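Local coordinates for protein CofB (Escherichia coli, PDB 5AX6) that is the minor pilin subunit of the CFA/III type IVb pilus, forms a homotrimer and probably takes part in pilus assembly in human enterotoxigenic Escherichia coli, at residues 361-370 with 470-478; 374-385 with 445-456. All coordinates share one frame; numbering follows the deposited sequence.

Contact 1 of 2, residues 361-370 with 470-478; sequences DLVITNPGNY and YVYLNPKFL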
loop_
_atom_site.group_PDB
_atom_site.type_symbol
_atom_site.label_atom_id
_atom_site.label_comp_id
_atom_site.label_asym_id
_atom_site.label_seq_id
_atom_site.Cartn_x
_atom_site.Cartn_y
_atom_site.Cartn_z
ATOM N N ASP A 361 -35.944 49.695 3.608
ATOM C CA ASP A 361 -35.386 48.532 2.929
ATOM C C ASP A 361 -36.331 47.337 3.013
ATOM O O ASP A 361 -36.509 46.610 2.037
ATOM C CB ASP A 361 -34.022 48.163 3.521
ATOM C CG ASP A 361 -32.950 49.195 3.205
ATOM O OD1 ASP A 361 -32.999 49.790 2.106
ATOM O OD2 ASP A 361 -32.061 49.409 4.057
ATOM N N LEU A 362 -36.932 47.161 4.186
ATOM C CA LEU A 362 -37.750 45.989 4.500
ATOM C C LEU A 362 -39.085 45.934 3.769
ATOM O O LEU A 362 -39.487 44.876 3.284
ATOM C CB LEU A 362 -38.029 45.929 6.009
ATOM C CG LEU A 362 -37.051 45.241 6.959
ATOM C CD1 LEU A 362 -37.474 45.486 8.403
ATOM C CD2 LEU A 362 -36.990 43.745 6.672
ATOM N N VAL A 363 -39.798 47.058 3.721
ATOM C CA VAL A 363 -41.170 47.005 3.247
ATOM C C VAL A 363 -41.240 47.145 1.736
ATOM O O VAL A 363 -40.719 48.104 1.163
ATOM C CB VAL A 363 -42.052 48.096 3.896
ATOM C CG1 VAL A 363 -43.446 48.076 3.279
ATOM C CG2 VAL A 363 -42.128 47.896 5.397
ATOM N N ILE A 364 -41.867 46.167 1.095
ATOM C CA ILE A 364 -42.170 46.261 -0.326
ATOM C C ILE A 364 -43.489 47.006 -0.469
ATOM O O ILE A 364 -44.550 46.443 -0.205
ATOM C CB ILE A 364 -42.271 44.876 -0.974
ATOM C CG1 ILE A 364 -40.943 44.130 -0.833
ATOM C CG2 ILE A 364 -42.642 44.993 -2.446
ATOM C CD1 ILE A 364 -41.018 42.700 -1.325
ATOM N N THR A 365 -43.432 48.269 -0.879
ATOM C CA THR A 365 -44.616 49.132 -0.774
ATOM C C THR A 365 -45.744 48.818 -1.765
ATOM O O THR A 365 -46.914 49.064 -1.463
ATOM C CB THR A 365 -44.238 50.622 -0.920
ATOM O OG1 THR A 365 -43.354 50.789 -2.031
ATOM C CG2 THR A 365 -43.542 51.108 0.339
ATOM N N ASN A 366 -45.408 48.281 -2.935
ATOM C CA ASN A 366 -46.436 47.866 -3.889
ATOM C C ASN A 366 -46.173 46.442 -4.348
ATOM O O ASN A 366 -45.801 46.204 -5.503
ATOM C CB ASN A 366 -46.498 48.818 -5.090
ATOM C CG ASN A 366 -47.148 50.158 -4.746
ATOM O OD1 ASN A 366 -48.377 50.279 -4.714
ATOM N ND2 ASN A 366 -46.323 51.170 -4.491
ATOM N N PRO A 367 -46.373 45.486 -3.432
ATOM C CA PRO A 367 -45.956 44.094 -3.626
ATOM C C PRO A 367 -46.650 43.441 -4.815
ATOM O O PRO A 367 -46.096 42.520 -5.419
ATOM C CB PRO A 367 -46.347 43.421 -2.304
ATOM C CG PRO A 367 -47.402 44.318 -1.703
ATOM C CD PRO A 367 -47.037 45.703 -2.133
ATOM N N GLY A 368 -47.842 43.920 -5.152
ATOM C CA GLY A 368 -48.563 43.397 -6.298
ATOM C C GLY A 368 -47.849 43.663 -7.613
ATOM O O GLY A 368 -47.871 42.834 -8.524
ATOM N N ASN A 369 -47.212 44.827 -7.709
ATOM C CA ASN A 369 -46.487 45.222 -8.915
ATOM C C ASN A 369 -44.990 44.898 -8.871
ATOM O O ASN A 369 -44.328 44.857 -9.908
ATOM C CB ASN A 369 -46.659 46.723 -9.163
ATOM C CG ASN A 369 -48.025 47.076 -9.728
ATOM O OD1 ASN A 369 -48.912 46.226 -9.840
ATOM N ND2 ASN A 369 -48.198 48.342 -10.085
ATOM N N TYR A 370 -44.460 44.680 -7.670
ATOM C CA TYR A 370 -43.017 44.534 -7.487
ATOM C C TYR A 370 -42.469 43.288 -8.174
ATOM O O TYR A 370 -43.000 42.188 -8.012
ATOM C CB TYR A 370 -42.666 44.503 -5.997
ATOM C CG TYR A 370 -41.187 44.364 -5.736
ATOM C CD1 TYR A 370 -40.333 45.444 -5.898
ATOM C CD2 TYR A 370 -40.640 43.147 -5.326
ATOM C CE1 TYR A 370 -38.973 45.323 -5.664
ATOM C CE2 TYR A 370 -39.287 43.015 -5.090
ATOM C CZ TYR A 370 -38.456 44.105 -5.257
ATOM O OH TYR A 370 -37.102 43.983 -5.026
ATOM N N TYR A 470 -48.502 43.607 5.357
ATOM C CA TYR A 470 -47.154 43.926 4.926
ATOM C C TYR A 470 -46.523 42.784 4.153
ATOM O O TYR A 470 -46.809 41.619 4.409
ATOM C CB TYR A 470 -46.272 44.252 6.132
ATOM C CG TYR A 470 -46.581 45.577 6.781
ATOM C CD1 TYR A 470 -46.113 46.765 6.228
ATOM C CD2 TYR A 470 -47.328 45.641 7.949
ATOM C CE1 TYR A 470 -46.388 47.986 6.822
ATOM C CE2 TYR A 470 -47.607 46.858 8.554
ATOM C CZ TYR A 470 -47.138 48.025 7.983
ATOM O OH TYR A 470 -47.412 49.231 8.579
ATOM N N VAL A 471 -45.675 43.135 3.196
ATOM C CA VAL A 471 -44.778 42.169 2.578
ATOM C C VAL A 471 -43.363 42.661 2.821
ATOM O O VAL A 471 -43.035 43.795 2.474
ATOM C CB VAL A 471 -45.037 42.002 1.075
ATOM C CG1 VAL A 471 -43.991 41.072 0.460
ATOM C CG2 VAL A 471 -46.453 41.472 0.830
ATOM N N TYR A 472 -42.533 41.821 3.435
ATOM C CA TYR A 472 -41.167 42.208 3.756
ATOM C C TYR A 472 -40.178 41.540 2.799
ATOM O O TYR A 472 -40.383 40.384 2.391
ATOM C CB TYR A 472 -40.811 41.820 5.198
ATOM C CG TYR A 472 -41.646 42.448 6.294
ATOM C CD1 TYR A 472 -41.957 43.807 6.292
ATOM C CD2 TYR A 472 -42.099 41.674 7.361
ATOM C CE1 TYR A 472 -42.720 44.369 7.321
ATOM C CE2 TYR A 472 -42.853 42.215 8.378
ATOM C CZ TYR A 472 -43.159 43.564 8.360
ATOM O OH TYR A 472 -43.900 44.085 9.392
ATOM N N LEU A 473 -39.107 42.263 2.463
ATOM C CA LEU A 473 -38.022 41.745 1.637
ATOM C C LEU A 473 -36.764 41.456 2.453
ATOM O O LEU A 473 -36.276 42.325 3.168
ATOM C CB LEU A 473 -37.676 42.741 0.525
ATOM C CG LEU A 473 -36.467 42.376 -0.337
ATOM C CD1 LEU A 473 -36.780 41.157 -1.201
ATOM C CD2 LEU A 473 -36.030 43.556 -1.206
ATOM N N ASN A 474 -36.231 40.241 2.334
ATOM C CA ASN A 474 -34.962 39.871 2.968
ATOM C C ASN A 474 -34.765 40.400 4.389
ATOM O O ASN A 474 -33.805 41.126 4.654
ATOM C CB ASN A 474 -33.793 40.351 2.109
ATOM C CG ASN A 474 -33.842 39.803 0.699
ATOM O OD1 ASN A 474 -34.345 38.702 0.461
ATOM N ND2 ASN A 474 -33.326 40.577 -0.255
ATOM N N PRO A 475 -35.665 40.037 5.306
ATOM C CA PRO A 475 -35.683 40.602 6.661
ATOM C C PRO A 475 -34.694 39.963 7.651
ATOM O O PRO A 475 -34.464 38.753 7.608
ATOM C CB PRO A 475 -37.119 40.350 7.121
ATOM C CG PRO A 475 -37.582 39.184 6.338
ATOM C CD PRO A 475 -36.788 39.114 5.064
ATOM N N LYS A 476 -34.130 40.781 8.538
ATOM C CA LYS A 476 -33.197 40.295 9.557
ATOM C C LYS A 476 -33.881 39.384 10.568
ATOM O O LYS A 476 -33.205 38.718 11.365
ATOM C CB LYS A 476 -32.549 41.465 10.305
ATOM C CG LYS A 476 -33.578 42.354 11.001
ATOM C CD LYS A 476 -32.923 43.370 11.914
ATOM C CE LYS A 476 -33.987 44.230 12.600
ATOM N NZ LYS A 476 -33.403 45.377 13.341
ATOM N N PHE A 477 -35.211 39.369 10.562
ATOM C CA PHE A 477 -35.935 38.477 11.463
ATOM C C PHE A 477 -36.428 37.221 10.741
ATOM O O PHE A 477 -37.444 36.616 11.109
ATOM C CB PHE A 477 -37.097 39.207 12.161
ATOM C CG PHE A 477 -37.869 40.154 11.277
ATOM C CD1 PHE A 477 -38.911 39.692 10.483
ATOM C CD2 PHE A 477 -37.580 41.519 11.277
ATOM C CE1 PHE A 477 -39.645 40.575 9.683
ATOM C CE2 PHE A 477 -38.307 42.406 10.476
ATOM C CZ PHE A 477 -39.338 41.929 9.685
ATOM N N LEU A 478 -35.669 36.830 9.719
ATOM C CA LEU A 478 -35.798 35.529 9.070
ATOM C C LEU A 478 -34.388 35.000 8.917
ATOM O O LEU A 478 -33.528 35.678 8.349
ATOM C CB LEU A 478 -36.490 35.627 7.702
ATOM C CG LEU A 478 -36.508 34.340 6.872
ATOM C CD1 LEU A 478 -37.294 33.254 7.596
ATOM C CD2 LEU A 478 -37.085 34.561 5.453
HETATM O O HOH W 1 -46.066 45.894 2.061
#
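Leu362 O, at the end of helix 359-362, accepts the backbone N-H of Leu473 (N to O 2.8 Å), the donor lying in the carbonyl plane, and two residues on, Ile364 N gives its hydrogen to Val471 O at 3.0 Å, almost straight at 169°. A water extends this ladder, donating to Ile364 O and accepting from Val471 N. The side chains of Leu362 and Ile364 then go different ways. Leu362 presses its CD2 branch tightly against Pro475 CB (3.4 Å), while CD1 reaches Phe477 CE2; Pro475 CB in turn lies over one face of the Phe477 ring. Ile364 lies across Leu473, its CG1 3.8 Å from Leu473 CB, and its CD1 also meets Val471 CG1. Between them Val363 forms a single beta bridge with Tyr472, so the chain leaving the helix is laid along strand 468-473, on the flank away from strand 452-463, within the C-terminal domain. Val363 straddles two rings: CG1, anti to the backbone N (chi1 175°), nears the edge of Tyr470, and CG2 that of Tyr472, 4.1 Å from CE1. Farther out, Pro367 CB packs on Val471 CG2 at 3.7 Å. The Tyr472 ring is positioned by Tyr419, which meets it nearly perpendicularly, and by a hydrogen bond from its hydroxyl to Asp411 O.

Contact 2 of 2, residues 374-385 with 445-456; sequences VTSEKGRIELNV and QVNQSGSKWYIT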
loop_
_atom_site.group_PDB
_atom_site.type_symbol
_atom_site.label_atom_id
_atom_site.label_comp_id
_atom_site.label_asym_id
_atom_site.label_seq_id
_atom_site.Cartn_x
_atom_site.Cartn_y
_atom_site.Cartn_z
ATOM N N VAL A 374 -33.133 39.689 -7.937
ATOM C CA VAL A 374 -32.428 38.951 -6.890
ATOM C C VAL A 374 -30.924 39.179 -6.910
ATOM O O VAL A 374 -30.268 38.987 -5.888
ATOM C CB VAL A 374 -32.705 37.432 -6.979
ATOM C CG1 VAL A 374 -34.207 37.163 -6.875
ATOM C CG2 VAL A 374 -32.114 36.835 -8.268
ATOM N N THR A 375 -30.366 39.585 -8.053
ATOM C CA THR A 375 -28.920 39.768 -8.138
ATOM C C THR A 375 -28.468 41.040 -7.436
ATOM O O THR A 375 -27.268 41.239 -7.213
ATOM C CB THR A 375 -28.412 39.831 -9.604
ATOM O OG1 THR A 375 -29.007 40.951 -10.271
ATOM C CG2 THR A 375 -28.733 38.552 -10.351
ATOM N N SER A 376 -29.425 41.896 -7.083
ATOM C CA SER A 376 -29.099 43.244 -6.633
ATOM C C SER A 376 -29.881 43.718 -5.419
ATOM O O SER A 376 -29.611 44.799 -4.896
ATOM C CB SER A 376 -29.325 44.243 -7.777
ATOM O OG SER A 376 -28.116 44.543 -8.433
ATOM N N GLU A 377 -30.854 42.927 -4.979
ATOM C CA GLU A 377 -31.713 43.343 -3.869
ATOM C C GLU A 377 -30.956 43.517 -2.564
ATOM O O GLU A 377 -30.109 42.702 -2.208
ATOM C CB GLU A 377 -32.840 42.337 -3.654
ATOM C CG GLU A 377 -34.070 42.593 -4.527
ATOM C CD GLU A 377 -35.050 41.437 -4.491
ATOM O OE1 GLU A 377 -34.642 40.325 -4.090
ATOM O OE2 GLU A 377 -36.225 41.638 -4.862
ATOM N N LYS A 378 -31.277 44.588 -1.855
ATOM C CA LYS A 378 -30.707 44.823 -0.541
ATOM C C LYS A 378 -31.102 43.704 0.412
ATOM O O LYS A 378 -32.241 43.224 0.388
ATOM C CB LYS A 378 -31.160 46.170 0.022
ATOM C CG LYS A 378 -30.601 47.373 -0.729
ATOM C CD LYS A 378 -30.536 48.612 0.158
ATOM C CE LYS A 378 -29.294 48.599 1.036
ATOM N NZ LYS A 378 -28.052 48.612 0.212
ATOM N N GLY A 379 -30.149 43.293 1.242
ATOM C CA GLY A 379 -30.407 42.342 2.310
ATOM C C GLY A 379 -30.289 40.894 1.878
ATOM O O GLY A 379 -30.456 39.984 2.692
ATOM N N ARG A 380 -30.018 40.673 0.600
ATOM C CA ARG A 380 -29.906 39.317 0.087
ATOM C C ARG A 380 -28.719 38.603 0.727
ATOM O O ARG A 380 -27.782 39.235 1.235
ATOM C CB ARG A 380 -29.750 39.316 -1.427
ATOM C CG ARG A 380 -28.402 39.835 -1.905
ATOM C CD ARG A 380 -28.399 40.037 -3.411
ATOM N NE ARG A 380 -27.106 40.537 -3.869
ATOM C CZ ARG A 380 -26.740 41.814 -3.814
ATOM N NH1 ARG A 380 -27.577 42.727 -3.335
ATOM N NH2 ARG A 380 -25.539 42.179 -4.248
ATOM N N ILE A 381 -28.768 37.277 0.703
ATOM C CA ILE A 381 -27.609 36.487 1.065
ATOM C C ILE A 381 -26.903 36.079 -0.218
ATOM O O ILE A 381 -27.499 35.480 -1.108
ATOM C CB ILE A 381 -27.999 35.235 1.910
ATOM C CG1 ILE A 381 -28.663 35.660 3.222
ATOM C CG2 ILE A 381 -26.749 34.362 2.174
ATOM C CD1 ILE A 381 -29.286 34.500 4.035
ATOM N N GLU A 382 -25.634 36.440 -0.346
ATOM C CA GLU A 382 -24.914 36.104 -1.562
ATOM C C GLU A 382 -23.655 35.325 -1.226
ATOM O O GLU A 382 -22.947 35.663 -0.284
ATOM C CB GLU A 382 -24.569 37.369 -2.366
ATOM C CG GLU A 382 -23.857 37.055 -3.674
ATOM C CD GLU A 382 -23.762 38.252 -4.624
ATOM O OE1 GLU A 382 -24.544 39.218 -4.464
ATOM O OE2 GLU A 382 -22.902 38.212 -5.534
ATOM N N LEU A 383 -23.391 34.277 -1.994
ATOM C CA LEU A 383 -22.247 33.402 -1.745
ATOM C C LEU A 383 -21.581 33.071 -3.066
ATOM O O LEU A 383 -22.240 33.050 -4.096
ATOM C CB LEU A 383 -22.692 32.107 -1.043
ATOM C CG LEU A 383 -23.366 32.204 0.331
ATOM C CD1 LEU A 383 -23.926 30.840 0.749
ATOM C CD2 LEU A 383 -22.381 32.716 1.369
ATOM N N ASN A 384 -20.277 32.811 -3.041
ATOM C CA ASN A 384 -19.585 32.308 -4.218
ATOM C C ASN A 384 -19.971 30.869 -4.499
ATOM O O ASN A 384 -20.071 30.067 -3.572
ATOM C CB ASN A 384 -18.070 32.409 -4.033
ATOM C CG ASN A 384 -17.595 33.843 -3.973
ATOM O OD1 ASN A 384 -18.000 34.667 -4.787
ATOM N ND2 ASN A 384 -16.746 34.150 -3.007
ATOM N N VAL A 385 -20.199 30.544 -5.767
ATOM C CA VAL A 385 -20.532 29.178 -6.144
ATOM C C VAL A 385 -19.292 28.311 -5.966
ATOM O O VAL A 385 -18.186 28.703 -6.343
ATOM C CB VAL A 385 -21.062 29.084 -7.597
ATOM C CG1 VAL A 385 -21.298 27.625 -7.986
ATOM C CG2 VAL A 385 -22.361 29.870 -7.728
ATOM N N GLN A 445 -36.266 31.940 -2.126
ATOM C CA GLN A 445 -35.829 31.608 -3.473
ATOM C C GLN A 445 -34.313 31.538 -3.530
ATOM O O GLN A 445 -33.624 32.328 -2.880
ATOM C CB GLN A 445 -36.341 32.657 -4.468
ATOM C CG GLN A 445 -36.137 32.320 -5.947
ATOM C CD GLN A 445 -36.940 33.261 -6.837
ATOM O OE1 GLN A 445 -38.172 33.246 -6.819
ATOM N NE2 GLN A 445 -36.249 34.097 -7.594
ATOM N N VAL A 446 -33.812 30.587 -4.307
ATOM C CA VAL A 446 -32.389 30.449 -4.540
ATOM C C VAL A 446 -32.143 30.501 -6.026
ATOM O O VAL A 446 -32.757 29.745 -6.783
ATOM C CB VAL A 446 -31.839 29.119 -3.962
ATOM C CG1 VAL A 446 -30.399 28.876 -4.430
ATOM C CG2 VAL A 446 -31.939 29.137 -2.419
ATOM N N ASN A 447 -31.230 31.376 -6.424
ATOM C CA ASN A 447 -30.823 31.529 -7.810
ATOM C C ASN A 447 -29.307 31.505 -7.918
ATOM O O ASN A 447 -28.615 31.655 -6.919
ATOM C CB ASN A 447 -31.371 32.836 -8.389
ATOM C CG ASN A 447 -32.881 32.918 -8.285
ATOM O OD1 ASN A 447 -33.427 33.616 -7.419
ATOM N ND2 ASN A 447 -33.564 32.181 -9.150
ATOM N N GLN A 448 -28.803 31.332 -9.133
ATOM C CA GLN A 448 -27.367 31.258 -9.351
ATOM C C GLN A 448 -26.967 31.889 -10.685
ATOM O O GLN A 448 -27.699 31.791 -11.675
ATOM C CB GLN A 448 -26.901 29.795 -9.315
ATOM C CG GLN A 448 -27.386 28.990 -10.509
ATOM C CD GLN A 448 -27.280 27.484 -10.318
ATOM O OE1 GLN A 448 -28.288 26.769 -10.362
ATOM N NE2 GLN A 448 -26.066 26.993 -10.153
ATOM N N SER A 449 -25.806 32.534 -10.693
ATOM C CA SER A 449 -25.099 32.843 -11.932
ATOM C C SER A 449 -24.014 31.792 -12.083
ATOM O O SER A 449 -23.983 30.821 -11.332
ATOM C CB SER A 449 -24.483 34.238 -11.896
ATOM O OG SER A 449 -23.526 34.337 -10.857
ATOM N N GLY A 450 -23.111 31.989 -13.032
ATOM C CA GLY A 450 -21.973 31.101 -13.152
ATOM C C GLY A 450 -21.096 31.140 -11.911
ATOM O O GLY A 450 -20.451 30.147 -11.576
ATOM N N SER A 451 -21.081 32.274 -11.213
ATOM C CA SER A 451 -20.150 32.447 -10.093
ATOM C C SER A 451 -20.774 32.757 -8.721
ATOM O O SER A 451 -20.099 32.628 -7.700
ATOM C CB SER A 451 -19.139 33.551 -10.438
ATOM O OG SER A 451 -19.788 34.801 -10.561
ATOM N N LYS A 452 -22.043 33.160 -8.677
ATOM C CA LYS A 452 -22.659 33.527 -7.402
ATOM C C LYS A 452 -23.955 32.761 -7.114
ATOM O O LYS A 452 -24.695 32.418 -8.033
ATOM C CB LYS A 452 -22.963 35.030 -7.350
ATOM C CG LYS A 452 -21.759 35.944 -7.566
ATOM C CD LYS A 452 -20.803 35.907 -6.373
ATOM C CE LYS A 452 -19.717 36.976 -6.495
ATOM N NZ LYS A 452 -18.911 37.116 -5.239
ATOM N N TRP A 453 -24.205 32.501 -5.831
ATOM C CA TRP A 453 -25.528 32.100 -5.343
ATOM C C TRP A 453 -26.256 33.309 -4.801
ATOM O O TRP A 453 -25.678 34.082 -4.048
ATOM C CB TRP A 453 -25.455 31.076 -4.200
ATOM C CG TRP A 453 -24.995 29.687 -4.538
ATOM C CD1 TRP A 453 -23.811 29.123 -4.177
ATOM C CD2 TRP A 453 -25.725 28.677 -5.242
ATOM N NE1 TRP A 453 -23.741 27.833 -4.633
ATOM C CE2 TRP A 453 -24.911 27.528 -5.285
ATOM C CE3 TRP A 453 -26.996 28.625 -5.833
ATOM C CZ2 TRP A 453 -25.310 26.342 -5.906
ATOM C CZ3 TRP A 453 -27.389 27.456 -6.460
ATOM C CH2 TRP A 453 -26.549 26.324 -6.493
ATOM N N TYR A 454 -27.536 33.446 -5.134
ATOM C CA TYR A 454 -28.355 34.502 -4.551
ATOM C C TYR A 454 -29.515 33.921 -3.780
ATOM O O TYR A 454 -30.319 33.192 -4.342
ATOM C CB TYR A 454 -28.898 35.435 -5.630
ATOM C CG TYR A 454 -27.826 36.022 -6.512
ATOM C CD1 TYR A 454 -27.134 37.166 -6.129
ATOM C CD2 TYR A 454 -27.506 35.430 -7.723
ATOM C CE1 TYR A 454 -26.142 37.707 -6.949
ATOM C CE2 TYR A 454 -26.520 35.966 -8.544
ATOM C CZ TYR A 454 -25.850 37.102 -8.147
ATOM O OH TYR A 454 -24.882 37.633 -8.968
ATOM N N ILE A 455 -29.605 34.255 -2.497
ATOM C CA ILE A 455 -30.702 33.769 -1.683
ATOM C C ILE A 455 -31.512 34.963 -1.228
ATOM O O ILE A 455 -30.974 35.896 -0.624
ATOM C CB ILE A 455 -30.229 32.959 -0.450
ATOM C CG1 ILE A 455 -29.343 31.780 -0.879
ATOM C CG2 ILE A 455 -31.433 32.395 0.284
ATOM C CD1 ILE A 455 -27.847 32.017 -0.741
ATOM N N THR A 456 -32.806 34.939 -1.537
ATOM C CA THR A 456 -33.686 36.046 -1.182
ATOM C C THR A 456 -34.981 35.504 -0.633
ATOM O O THR A 456 -35.258 34.314 -0.763
ATOM C CB THR A 456 -33.999 36.937 -2.383
ATOM O OG1 THR A 456 -34.612 36.137 -3.408
ATOM C CG2 THR A 456 -32.725 37.572 -2.912
#
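Glu382 OE1 is gripped side-on by Arg380, through NE at 2.9 Å and NH2 at 3.1 Å, and this salt bridge lies against Tyr454, whose CE1 edge comes within 3.3 Å of the same oxygen. It sits on one face of an antiparallel pairing of strands 381-384 and 452-456, the latter also forming a hairpin with 445-448. Ile381 with Ile455 and Leu383 with Trp453 are the hydrogen-bonded pairs, their side chains on the face bearing Trp453; Glu382 faces Tyr454 in a non-hydrogen-bonded pair. With CG anti to the backbone N (chi1 -178°) and the chain extended, Glu382 runs alongside Tyr454, its carboxylate turned 61° from the ring. Arg380 is held further by NH1, which hydrogen-bonds to Glu377 O from above the carbonyl plane. Were Glu382 shortened to an alanine, the Arg380 guanidinium would probably lose its carboxylate mate, and CE1 of Tyr454 the group packed beside it. One face of that ring carries Thr375 CA in a CH-pi contact. On the other side of the sheet, Leu383 and Trp453 pack on Met335 of the third subunit. At the far end Lys452 NZ donates to Asn384 OD1 at 2.7 Å, Val385 N hydrogen-bonds to Ser451 O, and Val385 CG2 sits over the five-membered ring of Trp453, 4.0 Å from its centroid.

From the N-terminal side, the chain leaves helix 359-362 through 361-370, turns into strand 381-384, and after strands 398-409 and 438-448 returns along 452-463 to 468-473. Contact 2 closes the inner loop, joining 374-385 to the hairpin 445-456; contact 1 closes the outer one, so contact 2 is nested inside it. Strands 452-463 and 468-473 are neighbours in one sheet, which ties the two closures together, their centres about 17 Å apart. Direct bridges also span them: Tyr370 OH probably hydrogen-bonds Glu377 OE2 at 2.5 Å, and Asn474 ND2 probably does so with Lys378 O. Both contacts touch the second subunit of the trimer.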